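Local coordinates for cytoplasmic export protein 1 (Saccharomyces cerevisiae, PDB 3VWA) that takes part in nuclear tRNA export, binding tRNA and probably passing charged tRNAs from the export receptors at the nuclear pore toward translation, at residues V454-R457 against S458-A462. Sequence-based numbering, arbitrary orientation.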
ATOM      1  N   VAL A 454       4.525  42.325   1.565  1.00 37.08           N
ATOM      2  CA  VAL A 454       3.375  42.563   2.414  1.00 35.35           C
ATOM      3  C   VAL A 454       2.454  43.558   1.663  1.00 30.85           C
ATOM      4  O   VAL A 454       1.249  43.324   1.547  1.00 29.94           O
ATOM      5  CB  VAL A 454       3.857  42.994   3.833  1.00 32.29           C
ATOM      6  CG1 VAL A 454       2.753  43.573   4.721  1.00 27.71           C
ATOM      7  CG2 VAL A 454       4.469  41.800   4.542  1.00 26.73           C
ATOM      8  N   GLY A 455       3.039  44.617   1.102  1.00 32.62           N
ATOM      9  CA  GLY A 455       2.254  45.659   0.362  1.00 31.00           C
ATOM     10  C   GLY A 455       1.341  45.010  -0.687  1.00 35.16           C
ATOM     11  O   GLY A 455       0.127  45.275  -0.764  1.00 29.99           O
ATOM     12  N   ASN A 456       1.919  44.133  -1.490  1.00 30.10           N
ATOM     13  CA  ASN A 456       1.133  43.566  -2.551  1.00 33.03           C
ATOM     14  C   ASN A 456       0.140  42.551  -2.029  1.00 28.00           C
ATOM     15  O   ASN A 456      -0.950  42.428  -2.543  1.00 24.74           O
ATOM     16  CB  ASN A 456       2.000  42.888  -3.580  1.00 34.60           C
ATOM     17  CG  ASN A 456       1.228  42.579  -4.842  1.00 40.77           C
ATOM     18  OD1 ASN A 456       1.148  41.421  -5.283  1.00 41.25           O
ATOM     19  ND2 ASN A 456       0.637  43.623  -5.429  1.00 47.02           N
ATOM     20  N   ARG A 457       0.524  41.839  -0.987  1.00 25.11           N
ATOM     21  CA  ARG A 457      -0.421  40.931  -0.339  1.00 24.54           C
ATOM     22  C   ARG A 457      -1.665  41.704   0.071  1.00 23.01           C
ATOM     23  O   ARG A 457      -2.808  41.249  -0.151  1.00 20.73           O
ATOM     24  CB  ARG A 457       0.238  40.267   0.857  1.00 24.03           C
ATOM     25  CG  ARG A 457      -0.588  39.232   1.570  1.00 22.11           C
ATOM     26  CD  ARG A 457       0.184  38.791   2.801  1.00 30.14           C
ATOM     27  NE  ARG A 457       0.135  39.773   3.915  1.00 31.35           N
ATOM     28  CZ  ARG A 457       0.926  39.688   4.978  1.00 30.63           C
ATOM     29  NH1 ARG A 457       1.798  38.699   5.033  1.00 31.45           N
ATOM     30  NH2 ARG A 457       0.860  40.583   5.968  1.00 27.69           N
ATOM     31  N   SER A 458      -1.420  42.851   0.718  1.00 25.01           N
ATOM     32  CA  SER A 458      -2.493  43.815   1.078  1.00 27.61           C
ATOM     33  C   SER A 458      -3.344  44.246  -0.092  1.00 26.28           C
ATOM     34  O   SER A 458      -4.579  44.277   0.016  1.00 24.66           O
ATOM     35  CB  SER A 458      -1.933  45.055   1.788  1.00 25.88           C
ATOM     36  OG  SER A 458      -1.564  44.708   3.114  1.00 24.71           O
ATOM     37  N   ASN A 459      -2.710  44.596  -1.206  1.00 27.18           N
ATOM     38  CA  ASN A 459      -3.480  44.958  -2.435  1.00 27.90           C
ATOM     39  C   ASN A 459      -4.317  43.813  -2.975  1.00 25.45           C
ATOM     40  O   ASN A 459      -5.433  43.998  -3.349  1.00 26.98           O
ATOM     41  CB  ASN A 459      -2.534  45.427  -3.558  1.00 34.07           C
ATOM     42  CG  ASN A 459      -1.887  46.738  -3.238  1.00 38.15           C
ATOM     43  OD1 ASN A 459      -2.353  47.451  -2.336  1.00 45.80           O
ATOM     44  ND2 ASN A 459      -0.819  47.091  -3.974  1.00 39.83           N
ATOM     45  N   ILE A 460      -3.746  42.628  -3.003  1.00 25.53           N
ATOM     46  CA  ILE A 460      -4.487  41.426  -3.317  1.00 28.32           C
ATOM     47  C   ILE A 460      -5.711  41.185  -2.440  1.00 27.84           C
ATOM     48  O   ILE A 460      -6.809  40.891  -2.933  1.00 23.58           O
ATOM     49  CB  ILE A 460      -3.534  40.229  -3.242  1.00 29.14           C
ATOM     50  CG1 ILE A 460      -2.550  40.309  -4.422  1.00 26.09           C
ATOM     51  CG2 ILE A 460      -4.322  38.915  -3.164  1.00 25.17           C
ATOM     52  CD1 ILE A 460      -1.432  39.298  -4.286  1.00 28.80           C
ATOM     53  N   LEU A 461      -5.536  41.327  -1.138  1.00 26.40           N
ATOM     54  CA  LEU A 461      -6.670  41.103  -0.260  1.00 25.62           C
ATOM     55  C   LEU A 461      -7.733  42.187  -0.419  1.00 26.06           C
ATOM     56  O   LEU A 461      -8.955  41.868  -0.549  1.00 25.33           O
ATOM     57  CB  LEU A 461      -6.211  40.992   1.213  1.00 21.33           C
ATOM     58  CG  LEU A 461      -5.411  39.706   1.514  1.00 20.67           C
ATOM     59  CD1 LEU A 461      -4.681  39.743   2.859  1.00 16.07           C
ATOM     60  CD2 LEU A 461      -6.255  38.429   1.315  1.00 19.66           C
ATOM     61  N   ALA A 462      -7.297  43.456  -0.397  1.00 26.91           N
ATOM     62  CA  ALA A 462      -8.274  44.578  -0.469  1.00 27.26           C
ATOM     63  C   ALA A 462      -9.090  44.462  -1.717  1.00 27.31           C
ATOM     64  O   ALA A 462     -10.313  44.651  -1.674  1.00 24.78           O
ATOM     65  CB  ALA A 462      -7.632  45.961  -0.382  1.00 24.29           C
TER
HETATM   66  O   HOH W   1      -1.597  42.115   3.852  1.00 23.59           O
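The first turns of helix 454-469, one of the antiparallel helices in the C-terminal HEAT-repeat part of the protein, join Val454-Arg457 to Ser458-Ala462 by i to i+4 hydrogen bonds. Ser458 N bonds to Val454 O (2.8 Å) and Ile460 N to Asn456 O (2.8 Å), and Asn459 N and Leu461 N bond likewise to the carbonyls of Gly455 and Arg457. Along one flank Arg457 and Ser458 share a water, which accepts from Arg457 NE at 2.9 Å in the guanidinium plane and lies 2.7 Å from Ser458 OG. A bend at chi3 (77°) carries the guanidinium back beside Val454, whose CG2 rests over one face near the rim, while NH2 reaches the carbonyl of Leu490. Serine suits a buried site here, being small enough to sit against Phe491 and Thr495. On another flank, Asn456 CG stands anti to its own nitrogen (chi1 -167°), bringing OD1 within 3.5 Å of Ile460 CD1. The amides of Asn456 and Asn459 are almost perpendicular, ND2 to ND2 4.0 Å; Asn459 OD1 instead accepts from Lys499 of helix 493-504. An alanine at Ile460 lacks CD1 and would probably open a gap beside Asn456 OD1 and Leu450, letting the Asn456 amide turn more freely. The polar ends of Arg457 and Asn459 thus tie this helix to helix 493-504 and the loop leading into it, while backbone bonds set its pitch.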